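Soluble lytic murein transglycosylase (Pseudomonas aeruginosa, PDB 5OHU) breaks down the glycan strands of peptidoglycan as a lytic transglycosylase, with both exolytic and endolytic turnover. Local coordinates at residues R427-A432 / I458-Q463; E440-A445 / A464-D469; S195-L200 / L213-A218. All coordinates share one frame; numbering follows the deposited sequence.

Interaction 1: R427-A432 / I458-Q463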
ATOM      1  N   ARG A 427     -16.439   3.277  -8.473  1.00 28.73           N
ATOM      2  CA  ARG A 427     -15.408   3.234  -9.504  1.00 31.24           C
ATOM      3  C   ARG A 427     -15.361   4.538 -10.294  1.00 28.77           C
ATOM      4  O   ARG A 427     -14.276   5.065 -10.561  1.00 30.66           O
ATOM      5  CB  ARG A 427     -15.621   2.044 -10.440  1.00 36.30           C
ATOM      6  CG  ARG A 427     -14.442   1.833 -11.372  1.00 51.19           C
ATOM      7  CD  ARG A 427     -14.648   0.688 -12.348  1.00 63.45           C
ATOM      8  NE  ARG A 427     -14.775  -0.604 -11.682  1.00 71.19           N
ATOM      9  CZ  ARG A 427     -15.921  -1.263 -11.547  1.00 74.04           C
ATOM     10  NH1 ARG A 427     -17.040  -0.754 -12.044  1.00 73.30           N
ATOM     11  NH2 ARG A 427     -15.944  -2.436 -10.927  1.00 74.89           N
ATOM     12  N   GLU A 428     -16.521   5.078 -10.678  1.00 25.92           N
ATOM     13  CA  GLU A 428     -16.547   6.406 -11.283  1.00 21.54           C
ATOM     14  C   GLU A 428     -15.861   7.415 -10.382  1.00 34.21           C
ATOM     15  O   GLU A 428     -14.980   8.178 -10.810  1.00 25.62           O
ATOM     16  CB  GLU A 428     -17.987   6.852 -11.539  1.00 26.36           C
ATOM     17  CG  GLU A 428     -18.647   6.256 -12.773  1.00 33.27           C
ATOM     18  CD  GLU A 428     -18.046   6.747 -14.092  1.00 38.27           C
ATOM     19  OE1 GLU A 428     -18.418   6.166 -15.145  1.00 39.24           O
ATOM     20  OE2 GLU A 428     -17.219   7.701 -14.088  1.00 32.80           O
ATOM     21  N   TRP A 429     -16.266   7.421  -9.112  1.00 32.50           N
ATOM     22  CA  TRP A 429     -15.774   8.414  -8.168  1.00 28.55           C
ATOM     23  C   TRP A 429     -14.257   8.358  -8.057  1.00 22.93           C
ATOM     24  O   TRP A 429     -13.585   9.392  -8.107  1.00 27.93           O
ATOM     25  CB  TRP A 429     -16.433   8.174  -6.815  1.00 27.70           C
ATOM     26  CG  TRP A 429     -16.591   9.375  -5.982  1.00 31.74           C
ATOM     27  CD1 TRP A 429     -15.781   9.774  -4.958  1.00 30.74           C
ATOM     28  CD2 TRP A 429     -17.643  10.344  -6.074  1.00 34.04           C
ATOM     29  NE1 TRP A 429     -16.261  10.945  -4.414  1.00 39.46           N
ATOM     30  CE2 TRP A 429     -17.403  11.315  -5.078  1.00 36.57           C
ATOM     31  CE3 TRP A 429     -18.751  10.497  -6.913  1.00 28.05           C
ATOM     32  CZ2 TRP A 429     -18.243  12.412  -4.885  1.00 27.65           C
ATOM     33  CZ3 TRP A 429     -19.585  11.584  -6.723  1.00 31.74           C
ATOM     34  CH2 TRP A 429     -19.326  12.529  -5.715  1.00 30.78           C
ATOM     35  N   TYR A 430     -13.702   7.151  -7.924  1.00 26.15           N
ATOM     36  CA  TYR A 430     -12.261   6.993  -7.726  1.00 33.74           C
ATOM     37  C   TYR A 430     -11.483   7.285  -8.999  1.00 33.16           C
ATOM     38  O   TYR A 430     -10.396   7.864  -8.941  1.00 33.58           O
ATOM     39  CB  TYR A 430     -11.928   5.576  -7.250  1.00 30.28           C
ATOM     40  CG  TYR A 430     -12.429   5.228  -5.865  1.00 33.71           C
ATOM     41  CD1 TYR A 430     -12.939   6.207  -5.012  1.00 30.07           C
ATOM     42  CD2 TYR A 430     -12.391   3.917  -5.412  1.00 38.85           C
ATOM     43  CE1 TYR A 430     -13.405   5.879  -3.747  1.00 33.90           C
ATOM     44  CE2 TYR A 430     -12.844   3.578  -4.151  1.00 46.35           C
ATOM     45  CZ  TYR A 430     -13.349   4.558  -3.322  1.00 41.89           C
ATOM     46  OH  TYR A 430     -13.794   4.195  -2.072  1.00 38.34           O
ATOM     47  N   HIS A 431     -12.000   6.854 -10.151  1.00 36.35           N
ATOM     48  CA  HIS A 431     -11.313   7.136 -11.405  1.00 36.65           C
ATOM     49  C   HIS A 431     -11.282   8.633 -11.674  1.00 30.31           C
ATOM     50  O   HIS A 431     -10.229   9.189 -12.011  1.00 38.38           O
ATOM     51  CB  HIS A 431     -11.971   6.375 -12.560  1.00 41.33           C
ATOM     52  CG  HIS A 431     -11.291   6.572 -13.880  1.00 48.42           C
ATOM     53  ND1 HIS A 431     -10.064   6.017 -14.176  1.00 46.88           N
ATOM     54  CD2 HIS A 431     -11.667   7.264 -14.985  1.00 45.62           C
ATOM     55  CE1 HIS A 431      -9.715   6.357 -15.405  1.00 47.47           C
ATOM     56  NE2 HIS A 431     -10.669   7.114 -15.916  1.00 42.43           N
ATOM     57  N   ALA A 432     -12.418   9.305 -11.490  1.00 30.77           N
ATOM     58  CA  ALA A 432     -12.474  10.755 -11.648  1.00 29.39           C
ATOM     59  C   ALA A 432     -11.466  11.459 -10.745  1.00 38.53           C
ATOM     60  O   ALA A 432     -10.824  12.434 -11.157  1.00 38.37           O
ATOM     61  CB  ALA A 432     -13.887  11.249 -11.352  1.00 26.31           C
ATOM     62  N   ILE A 458     -13.349  10.665   2.817  1.00 26.73           N
ATOM     63  CA  ILE A 458     -12.044  10.602   3.478  1.00 24.30           C
ATOM     64  C   ILE A 458     -10.932  10.441   2.447  1.00 30.66           C
ATOM     65  O   ILE A 458      -9.882  11.091   2.530  1.00 31.28           O
ATOM     66  CB  ILE A 458     -12.031   9.452   4.506  1.00 24.26           C
ATOM     67  CG1 ILE A 458     -12.854   9.821   5.752  1.00 26.55           C
ATOM     68  CG2 ILE A 458     -10.585   9.043   4.859  1.00 17.05           C
ATOM     69  CD1 ILE A 458     -13.259   8.625   6.603  1.00 28.80           C
ATOM     70  N   ARG A 459     -11.146   9.566   1.459  1.00 33.22           N
ATOM     71  CA  ARG A 459     -10.148   9.340   0.418  1.00 40.94           C
ATOM     72  C   ARG A 459      -9.848  10.626  -0.357  1.00 36.47           C
ATOM     73  O   ARG A 459      -8.683  10.970  -0.582  1.00 32.35           O
ATOM     74  CB  ARG A 459     -10.637   8.226  -0.507  1.00 42.04           C
ATOM     75  CG  ARG A 459      -9.668   7.777  -1.572  1.00 50.06           C
ATOM     76  CD  ARG A 459     -10.278   6.616  -2.341  1.00 56.87           C
ATOM     77  NE  ARG A 459      -9.593   6.351  -3.601  1.00 64.43           N
ATOM     78  CZ  ARG A 459      -8.614   5.466  -3.749  1.00 67.59           C
ATOM     79  NH1 ARG A 459      -8.197   4.751  -2.710  1.00 69.44           N
ATOM     80  NH2 ARG A 459      -8.051   5.293  -4.939  1.00 65.77           N
ATOM     81  N   SER A 460     -10.887  11.369  -0.742  1.00 33.45           N
ATOM     82  CA  SER A 460     -10.672  12.582  -1.529  1.00 41.28           C
ATOM     83  C   SER A 460      -9.955  13.649  -0.713  1.00 32.28           C
ATOM     84  O   SER A 460      -8.970  14.241  -1.170  1.00 25.94           O
ATOM     85  CB  SER A 460     -12.005  13.125  -2.044  1.00 43.20           C
ATOM     86  OG  SER A 460     -12.573  12.253  -2.995  1.00 53.40           O
ATOM     87  N   ILE A 461     -10.455  13.923   0.494  1.00 29.70           N
ATOM     88  CA  ILE A 461      -9.883  14.977   1.320  1.00 33.74           C
ATOM     89  C   ILE A 461      -8.455  14.633   1.716  1.00 34.30           C
ATOM     90  O   ILE A 461      -7.632  15.528   1.941  1.00 35.75           O
ATOM     91  CB  ILE A 461     -10.775  15.233   2.552  1.00 35.19           C
ATOM     92  CG1 ILE A 461     -10.418  16.566   3.195  1.00 37.12           C
ATOM     93  CG2 ILE A 461     -10.653  14.118   3.585  1.00 25.30           C
ATOM     94  CD1 ILE A 461     -11.483  17.596   2.987  1.00 35.15           C
ATOM     95  N   SER A 462      -8.130  13.340   1.791  1.00 33.26           N
ATOM     96  CA  SER A 462      -6.753  12.954   2.076  1.00 35.69           C
ATOM     97  C   SER A 462      -5.856  13.185   0.867  1.00 39.69           C
ATOM     98  O   SER A 462      -4.724  13.660   1.017  1.00 46.25           O
ATOM     99  CB  SER A 462      -6.698  11.498   2.537  1.00 36.35           C
ATOM    100  OG  SER A 462      -7.432  11.350   3.742  1.00 38.45           O
ATOM    101  N   GLN A 463      -6.340  12.867  -0.338  1.00 34.94           N
ATOM    102  CA  GLN A 463      -5.565  13.186  -1.534  1.00 44.85           C
ATOM    103  C   GLN A 463      -5.291  14.679  -1.608  1.00 44.55           C
ATOM    104  O   GLN A 463      -4.191  15.104  -1.982  1.00 47.74           O
ATOM    105  CB  GLN A 463      -6.294  12.733  -2.800  1.00 50.13           C
ATOM    106  CG  GLN A 463      -6.472  11.238  -2.984  1.00 55.84           C
ATOM    107  CD  GLN A 463      -7.323  10.913  -4.214  1.00 61.87           C
ATOM    108  OE1 GLN A 463      -8.389  10.298  -4.109  1.00 60.24           O
ATOM    109  NE2 GLN A 463      -6.858  11.342  -5.383  1.00 58.26           N
TER
HETATM  110  O   HOH W   1     -14.990  12.222  -2.158  1.00 39.00           O

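Interaction 2: E440-A445 / A464-D469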
ATOM      1  N   GLU A 440     -10.666  20.806  -6.485  1.00 50.40           N
ATOM      2  CA  GLU A 440     -11.705  19.903  -6.958  1.00 51.55           C
ATOM      3  C   GLU A 440     -11.831  18.695  -6.041  1.00 40.34           C
ATOM      4  O   GLU A 440     -12.942  18.281  -5.687  1.00 33.86           O
ATOM      5  CB  GLU A 440     -11.403  19.476  -8.393  1.00 56.09           C
ATOM      6  CG  GLU A 440     -11.598  20.586  -9.420  1.00 60.35           C
ATOM      7  CD  GLU A 440     -11.091  20.202 -10.798  1.00 69.02           C
ATOM      8  OE1 GLU A 440     -10.040  19.525 -10.892  1.00 70.10           O
ATOM      9  OE2 GLU A 440     -11.749  20.576 -11.791  1.00 77.30           O
ATOM     10  N   LEU A 441     -10.695  18.119  -5.646  1.00 35.64           N
ATOM     11  CA  LEU A 441     -10.705  17.026  -4.684  1.00 40.70           C
ATOM     12  C   LEU A 441     -11.462  17.408  -3.418  1.00 39.08           C
ATOM     13  O   LEU A 441     -12.219  16.598  -2.869  1.00 30.74           O
ATOM     14  CB  LEU A 441      -9.272  16.627  -4.340  1.00 42.65           C
ATOM     15  CG  LEU A 441      -8.494  15.887  -5.422  1.00 38.89           C
ATOM     16  CD1 LEU A 441      -7.078  15.703  -4.954  1.00 34.68           C
ATOM     17  CD2 LEU A 441      -9.140  14.541  -5.732  1.00 30.25           C
ATOM     18  N   ILE A 442     -11.267  18.642  -2.944  1.00 35.91           N
ATOM     19  CA  ILE A 442     -11.966  19.115  -1.756  1.00 37.40           C
ATOM     20  C   ILE A 442     -13.467  19.195  -2.017  1.00 40.83           C
ATOM     21  O   ILE A 442     -14.281  18.752  -1.195  1.00 36.83           O
ATOM     22  CB  ILE A 442     -11.381  20.469  -1.302  1.00 35.77           C
ATOM     23  CG1 ILE A 442     -10.029  20.264  -0.602  1.00 35.42           C
ATOM     24  CG2 ILE A 442     -12.345  21.195  -0.389  1.00 34.43           C
ATOM     25  CD1 ILE A 442      -9.163  21.495  -0.571  1.00 28.43           C
ATOM     26  N   ALA A 443     -13.858  19.734  -3.176  1.00 40.13           N
ATOM     27  CA  ALA A 443     -15.273  19.771  -3.529  1.00 40.99           C
ATOM     28  C   ALA A 443     -15.862  18.366  -3.608  1.00 39.81           C
ATOM     29  O   ALA A 443     -16.972  18.122  -3.116  1.00 33.59           O
ATOM     30  CB  ALA A 443     -15.466  20.513  -4.850  1.00 42.24           C
ATOM     31  N   GLN A 444     -15.126  17.424  -4.214  1.00 31.30           N
ATOM     32  CA  GLN A 444     -15.602  16.047  -4.284  1.00 34.53           C
ATOM     33  C   GLN A 444     -15.770  15.453  -2.887  1.00 38.22           C
ATOM     34  O   GLN A 444     -16.722  14.702  -2.632  1.00 30.57           O
ATOM     35  CB  GLN A 444     -14.637  15.196  -5.109  1.00 31.34           C
ATOM     36  CG  GLN A 444     -15.245  13.912  -5.645  1.00 26.68           C
ATOM     37  CD  GLN A 444     -14.200  12.931  -6.124  1.00 30.77           C
ATOM     38  OE1 GLN A 444     -13.124  12.830  -5.540  1.00 33.49           O
ATOM     39  NE2 GLN A 444     -14.507  12.200  -7.197  1.00 33.29           N
ATOM     40  N   ALA A 445     -14.850  15.783  -1.973  1.00 29.16           N
ATOM     41  CA  ALA A 445     -14.964  15.304  -0.599  1.00 36.21           C
ATOM     42  C   ALA A 445     -16.266  15.767   0.040  1.00 31.78           C
ATOM     43  O   ALA A 445     -16.944  14.985   0.720  1.00 34.65           O
ATOM     44  CB  ALA A 445     -13.763  15.770   0.230  1.00 26.69           C
ATOM     45  N   ALA A 464      -6.284  15.491  -1.245  1.00 39.47           N
ATOM     46  CA  ALA A 464      -6.140  16.938  -1.261  1.00 35.65           C
ATOM     47  C   ALA A 464      -5.236  17.452  -0.148  1.00 51.99           C
ATOM     48  O   ALA A 464      -4.886  18.639  -0.156  1.00 56.47           O
ATOM     49  CB  ALA A 464      -7.512  17.588  -1.150  1.00 30.36           C
ATOM     50  N   GLN A 465      -4.864  16.595   0.807  1.00 43.65           N
ATOM     51  CA  GLN A 465      -4.005  16.980   1.925  1.00 49.45           C
ATOM     52  C   GLN A 465      -4.596  18.156   2.696  1.00 44.59           C
ATOM     53  O   GLN A 465      -3.881  19.046   3.159  1.00 46.98           O
ATOM     54  CB  GLN A 465      -2.584  17.290   1.450  1.00 57.90           C
ATOM     55  CG  GLN A 465      -1.890  16.100   0.800  1.00 57.62           C
ATOM     56  CD  GLN A 465      -0.391  16.123   0.982  1.00 62.25           C
ATOM     57  OE1 GLN A 465       0.110  16.117   2.107  1.00 67.67           O
ATOM     58  NE2 GLN A 465       0.337  16.145  -0.125  1.00 64.51           N
ATOM     59  N   TYR A 466      -5.916  18.162   2.827  1.00 35.23           N
ATOM     60  CA  TYR A 466      -6.619  19.168   3.613  1.00 35.51           C
ATOM     61  C   TYR A 466      -7.062  18.518   4.920  1.00 39.54           C
ATOM     62  O   TYR A 466      -8.117  17.892   5.001  1.00 46.91           O
ATOM     63  CB  TYR A 466      -7.803  19.737   2.853  1.00 34.90           C
ATOM     64  CG  TYR A 466      -8.450  20.837   3.630  1.00 46.10           C
ATOM     65  CD1 TYR A 466      -7.872  22.097   3.682  1.00 54.07           C
ATOM     66  CD2 TYR A 466      -9.615  20.614   4.350  1.00 42.95           C
ATOM     67  CE1 TYR A 466      -8.449  23.116   4.409  1.00 52.22           C
ATOM     68  CE2 TYR A 466     -10.199  21.623   5.078  1.00 46.62           C
ATOM     69  CZ  TYR A 466      -9.610  22.874   5.105  1.00 54.94           C
ATOM     70  OH  TYR A 466     -10.184  23.887   5.833  1.00 65.29           O
ATOM     71  N   TRP A 467      -6.269  18.711   5.962  1.00 32.30           N
ATOM     72  CA  TRP A 467      -6.452  17.979   7.202  1.00 35.82           C
ATOM     73  C   TRP A 467      -7.376  18.667   8.207  1.00 38.88           C
ATOM     74  O   TRP A 467      -7.791  18.019   9.176  1.00 31.07           O
ATOM     75  CB  TRP A 467      -5.090  17.735   7.841  1.00 27.62           C
ATOM     76  CG  TRP A 467      -4.106  17.123   6.900  1.00 34.73           C
ATOM     77  CD1 TRP A 467      -2.940  17.673   6.469  1.00 35.97           C
ATOM     78  CD2 TRP A 467      -4.197  15.831   6.276  1.00 41.45           C
ATOM     79  NE1 TRP A 467      -2.291  16.806   5.621  1.00 44.35           N
ATOM     80  CE2 TRP A 467      -3.041  15.668   5.487  1.00 42.25           C
ATOM     81  CE3 TRP A 467      -5.141  14.798   6.310  1.00 39.58           C
ATOM     82  CZ2 TRP A 467      -2.805  14.515   4.732  1.00 42.16           C
ATOM     83  CZ3 TRP A 467      -4.899  13.642   5.567  1.00 32.19           C
ATOM     84  CH2 TRP A 467      -3.744  13.517   4.786  1.00 37.30           C
ATOM     85  N   ASP A 468      -7.726  19.937   7.999  1.00 33.04           N
ATOM     86  CA  ASP A 468      -8.443  20.693   9.020  1.00 38.42           C
ATOM     87  C   ASP A 468      -9.938  20.408   9.059  1.00 35.78           C
ATOM     88  O   ASP A 468     -10.622  20.919   9.954  1.00 37.87           O
ATOM     89  CB  ASP A 468      -8.216  22.191   8.818  1.00 56.84           C
ATOM     90  CG  ASP A 468      -6.751  22.546   8.728  1.00 68.91           C
ATOM     91  OD1 ASP A 468      -5.909  21.641   8.907  1.00 63.52           O
ATOM     92  OD2 ASP A 468      -6.440  23.729   8.480  1.00 80.35           O
ATOM     93  N   ASP A 469     -10.476  19.614   8.137  1.00 29.64           N
ATOM     94  CA  ASP A 469     -11.904  19.302   8.159  1.00 35.43           C
ATOM     95  C   ASP A 469     -12.081  18.001   8.927  1.00 36.34           C
ATOM     96  O   ASP A 469     -11.947  16.908   8.370  1.00 33.54           O
ATOM     97  CB  ASP A 469     -12.484  19.206   6.753  1.00 37.52           C
ATOM     98  CG  ASP A 469     -14.007  19.173   6.752  1.00 47.20           C
ATOM     99  OD1 ASP A 469     -14.596  18.586   7.686  1.00 44.07           O
ATOM    100  OD2 ASP A 469     -14.618  19.732   5.812  1.00 54.39           O
TER

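Interaction 3: S195-L200 / L213-A218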
ATOM      1  N   SER A 195       9.495 -22.294 -11.381  1.00 27.58           N
ATOM      2  CA  SER A 195       9.256 -22.951 -12.656  1.00 27.85           C
ATOM      3  C   SER A 195       9.856 -22.128 -13.792  1.00 25.65           C
ATOM      4  O   SER A 195      10.592 -22.647 -14.638  1.00 28.02           O
ATOM      5  CB  SER A 195       7.756 -23.172 -12.847  1.00 37.92           C
ATOM      6  OG  SER A 195       7.484 -23.743 -14.111  1.00 52.49           O
ATOM      7  N   LEU A 196       9.586 -20.822 -13.799  1.00 20.15           N
ATOM      8  CA  LEU A 196      10.295 -19.923 -14.696  1.00 18.43           C
ATOM      9  C   LEU A 196      11.809 -20.061 -14.536  1.00 25.56           C
ATOM     10  O   LEU A 196      12.526 -20.293 -15.516  1.00 27.12           O
ATOM     11  CB  LEU A 196       9.848 -18.484 -14.439  1.00 13.26           C
ATOM     12  CG  LEU A 196      10.579 -17.447 -15.299  1.00 19.03           C
ATOM     13  CD1 LEU A 196      10.512 -17.766 -16.766  1.00 13.41           C
ATOM     14  CD2 LEU A 196      10.094 -16.029 -15.012  1.00 26.51           C
ATOM     15  N   ALA A 197      12.311 -19.932 -13.301  1.00 20.88           N
ATOM     16  CA  ALA A 197      13.758 -19.953 -13.070  1.00 17.99           C
ATOM     17  C   ALA A 197      14.383 -21.245 -13.580  1.00 18.28           C
ATOM     18  O   ALA A 197      15.450 -21.228 -14.211  1.00 22.66           O
ATOM     19  CB  ALA A 197      14.054 -19.764 -11.578  1.00 16.64           C
ATOM     20  N   SER A 198      13.717 -22.374 -13.342  1.00 15.78           N
ATOM     21  CA  SER A 198      14.254 -23.648 -13.799  1.00 30.27           C
ATOM     22  C   SER A 198      14.217 -23.757 -15.315  1.00 30.96           C
ATOM     23  O   SER A 198      15.118 -24.356 -15.911  1.00 38.98           O
ATOM     24  CB  SER A 198      13.492 -24.809 -13.160  1.00 27.56           C
ATOM     25  OG  SER A 198      13.736 -24.856 -11.767  1.00 37.73           O
ATOM     26  N   HIS A 199      13.197 -23.183 -15.956  1.00 25.01           N
ATOM     27  CA  HIS A 199      13.183 -23.139 -17.416  1.00 20.35           C
ATOM     28  C   HIS A 199      14.322 -22.273 -17.951  1.00 24.68           C
ATOM     29  O   HIS A 199      15.007 -22.658 -18.909  1.00 25.40           O
ATOM     30  CB  HIS A 199      11.833 -22.633 -17.900  1.00 27.58           C
ATOM     31  CG  HIS A 199      10.737 -23.641 -17.765  1.00 50.53           C
ATOM     32  ND1 HIS A 199       9.452 -23.303 -17.396  1.00 60.07           N
ATOM     33  CD2 HIS A 199      10.733 -24.982 -17.952  1.00 61.18           C
ATOM     34  CE1 HIS A 199       8.705 -24.391 -17.356  1.00 67.09           C
ATOM     35  NE2 HIS A 199       9.458 -25.424 -17.691  1.00 69.31           N
ATOM     36  N   LEU A 200      14.550 -21.102 -17.345  1.00 17.44           N
ATOM     37  CA  LEU A 200      15.720 -20.316 -17.723  1.00 22.62           C
ATOM     38  C   LEU A 200      17.006 -21.094 -17.484  1.00 25.03           C
ATOM     39  O   LEU A 200      17.939 -21.023 -18.290  1.00 29.83           O
ATOM     40  CB  LEU A 200      15.741 -18.988 -16.963  1.00 17.36           C
ATOM     41  CG  LEU A 200      14.540 -18.077 -17.256  1.00 17.97           C
ATOM     42  CD1 LEU A 200      14.514 -16.914 -16.291  1.00 15.76           C
ATOM     43  CD2 LEU A 200      14.618 -17.532 -18.661  1.00 16.10           C
ATOM     44  N   LEU A 213      21.862 -24.605  -9.143  1.00 19.37           N
ATOM     45  CA  LEU A 213      22.276 -24.302  -7.784  1.00 18.82           C
ATOM     46  C   LEU A 213      21.583 -23.054  -7.283  1.00 22.39           C
ATOM     47  O   LEU A 213      21.189 -22.973  -6.110  1.00 26.15           O
ATOM     48  CB  LEU A 213      23.793 -24.129  -7.745  1.00 22.67           C
ATOM     49  CG  LEU A 213      24.552 -24.544  -6.501  1.00 24.74           C
ATOM     50  CD1 LEU A 213      24.038 -25.913  -6.024  1.00 20.71           C
ATOM     51  CD2 LEU A 213      26.053 -24.605  -6.837  1.00 18.17           C
ATOM     52  N   MET A 214      21.433 -22.060  -8.159  1.00 16.32           N
ATOM     53  CA  MET A 214      20.700 -20.866  -7.770  0.58 18.14           C
ATOM     54  C   MET A 214      19.285 -21.219  -7.332  1.00 18.42           C
ATOM     55  O   MET A 214      18.822 -20.757  -6.284  1.00 15.28           O
ATOM     56  CB  MET A 214      20.680 -19.855  -8.912  0.58 23.15           C
ATOM     57  CG  MET A 214      19.878 -18.607  -8.585  0.58 22.07           C
ATOM     58  SD  MET A 214      20.322 -17.228  -9.652  0.58 26.93           S
ATOM     59  CE  MET A 214      21.860 -16.702  -8.900  0.58 29.08           C
ATOM     60  N   VAL A 215      18.594 -22.056  -8.109  1.00 15.06           N
ATOM     61  CA  VAL A 215      17.215 -22.397  -7.764  1.00 16.37           C
ATOM     62  C   VAL A 215      17.165 -23.135  -6.426  1.00 16.16           C
ATOM     63  O   VAL A 215      16.353 -22.816  -5.554  1.00 20.50           O
ATOM     64  CB  VAL A 215      16.557 -23.211  -8.897  1.00 16.11           C
ATOM     65  CG1 VAL A 215      15.143 -23.666  -8.480  1.00 15.80           C
ATOM     66  CG2 VAL A 215      16.515 -22.389 -10.205  1.00 13.54           C
ATOM     67  N   SER A 216      18.035 -24.134  -6.249  1.00 16.44           N
ATOM     68  CA  SER A 216      18.071 -24.900  -5.003  1.00 13.82           C
ATOM     69  C   SER A 216      18.350 -24.012  -3.796  1.00 13.92           C
ATOM     70  O   SER A 216      17.716 -24.157  -2.747  1.00 14.83           O
ATOM     71  CB  SER A 216      19.125 -25.995  -5.100  1.00 16.27           C
ATOM     72  OG  SER A 216      19.131 -26.769  -3.907  1.00 27.48           O
ATOM     73  N   VAL A 217      19.296 -23.085  -3.931  1.00 13.37           N
ATOM     74  CA  VAL A 217      19.630 -22.194  -2.829  1.00 13.15           C
ATOM     75  C   VAL A 217      18.490 -21.220  -2.565  1.00 12.84           C
ATOM     76  O   VAL A 217      18.208 -20.874  -1.415  1.00 17.49           O
ATOM     77  CB  VAL A 217      20.955 -21.466  -3.131  1.00 13.21           C
ATOM     78  CG1 VAL A 217      21.168 -20.275  -2.206  1.00 12.96           C
ATOM     79  CG2 VAL A 217      22.120 -22.447  -3.045  1.00 15.30           C
ATOM     80  N   ALA A 218      17.825 -20.742  -3.622  1.00 14.65           N
ATOM     81  CA  ALA A 218      16.693 -19.847  -3.399  1.00 13.39           C
ATOM     82  C   ALA A 218      15.594 -20.561  -2.623  1.00 13.50           C
ATOM     83  O   ALA A 218      14.944 -19.960  -1.763  1.00 15.27           O
ATOM     84  CB  ALA A 218      16.156 -19.304  -4.726  1.00 21.24           C
TER

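Interaction 1: R427-A432 / I458-Q463
W429 and Y430 meet R459 and S460 across a fairly wide gap: the nearest backbone positions, the CA atoms of Y430 and S460, are still 8.5 Å apart. The contact links helices 422-433 and 454-463, next-but-one neighbours running in the same general direction, with helix 438-450 between them in the chain, in the helical L-domain region of the Slt family. No hydrogen bond passes directly between the segments; long side chains and a water do the bridging. The main weight falls on Y430 and R459. A chi1 of -175° turns R459 away from its backbone N, and its extended chain crosses the tyrosine side chain at about a right angle, over one face of the phenol ring. The methylene comes first, R459 CD lying 3.5 Å from Y430 CE1 as a CH-pi contact. NE follows, 3.6 Å from Y430 CD1, above the plane but offset toward the rim. The guanidinium carbon is nearly over the middle, with R459 CZ 4.4 Å from the centroid of the Y430 ring and only 11° off its normal. The two planes are tilted 36° from each other, a cation-pi contact without flat stacking. Beside it, W429 NE1 gives its N-H to a water lying in the plane of the indole, at 2.9 Å, and that water donates to S460 OG at 2.6 Å. W429 NE1 and S460 OG, 4.2 Å apart, are too distant to bond directly and are bridged by this one water. Two kinds of joint result: a cationic group held over aromatic pi density, and a polar relay in which the serine hydroxyl takes a bond from the water and is hydrogen-bonded to Q444 OE1 of helix 438-450, whose NE2 bonds W429 O.

Interaction 2: E440-A445 / A464-D469
A464 packs against L441 and I442 just where helix 454-463 ends in a Schellman motif, within the helical L-domain region of the Slt family; the chain beyond it touches helix 438-450 once more, at Y466, and then leaves it for helix 470-473. The closest backbones are here: A464 CA is 5.7 Å from L441 CA. The A464 methyl sits between two neighbouring side chains, its CB 3.7 Å from I442 CG1 and 3.8 Å from L441 CB. L441 also brings CD1 alongside the backbone, 3.8 Å from A464 N. Q465 then takes a positive phi of 56°, which closes the helix end with two bonds back into its last turn and swings the chain away from the helical path; its own side chain points away from the contact. That turn brings Y466 CB to the same branch of I442, 4.1 Å from both I442 CG1 and I442 CD1, and the two side chains cross at about a right angle. A chi1 of -176° sends the tyrosine ring onward to where its OH bonds R392 O, while A394 touches both I442 and Y466. W467 folds back, so that Q465 CA lies over one face of the indole, displaced toward the rim. D468 pairs through its backbone with R392, and its N sits above one face of the Y466 ring, toward the rim. No hydrogen bond passes between 440-445 and 464-469, and the touching atoms are mostly aliphatic carbons; R438, at the start of the same helix, makes weak hydrogen bonds to A464 O and Q465 O. The segment finishes at the N-cap of helix 470-473, where D469 OD1 accepts a hydrogen bond from the backbone N of I472.

Interaction 3: S195-L200 / L213-A218
V215 forks over the neighbouring helix, where its two methyls meet the adjacent residues A197 and S198. CG2 touches both: V215 CG2 is 3.9 Å from A197 CB and 4.0 Å from S198 OG. Within the two segments CG1 meets only the serine, with V215 CG1 3.8 Å from S198 OG, which puts the hydroxyl oxygen beside both branches of the valine. This is plain van der Waals contact: no hydrogen bond crosses between the two segments. The valine torsion explains the fork. At chi1 175°, CG1 lies beside the carbonyl carbon and CG2 beside the backbone N, which turns both methyls toward the partner helix. On that helix the partners are small, and the backbones come close together, with A197 CA 6.8 Å from V215 CA. The serine is placed by its own helix. Its OG stands beside the backbone N (chi1 -67°) and turns back to hydrogen-bond Y194 O, one turn earlier. The hydroxyl is thus bonded within its own helix, and its oxygen meets the valine methyls by van der Waals contact. The segments run broadly antiparallel, as helices 194-201 and 208-219 follow each other in the chain and are joined by a short connection. Further layers of helix close round the pair. From one direction comes helix 178-190, whose L185 touches A197; R184 of the same helix packs on L196 and L200. Helix 235-251 adds V240, in contact with V217, and L243, on A218. The loop residue F230 also touches V217. The contact is one joint in an all-helical run, in which helix 208-219 packs against both helix 194-201 before it and helix 235-251 after it.

From the N terminus, interaction 3 comes first: it closes the short loop 202-207 between helices 194-201 and 208-219 and is complete long before the others begin. Interaction 1 opens at 427-432, interaction 2 opens within it at 440-445, interaction 1 closes at 458-463 and interaction 2 closes last at 464-469, so the two cross. Together they join helices 422-433, 438-450 and 454-463 and the loop leading to helix 470-473, all in the L-domain region. They touch directly, L441 CD1 of interaction 2 packing on Q463 of interaction 1. Interaction 3 lies across the chain's centre, its centre about 42 Å from that of interaction 1 and 49 Å from that of interaction 2.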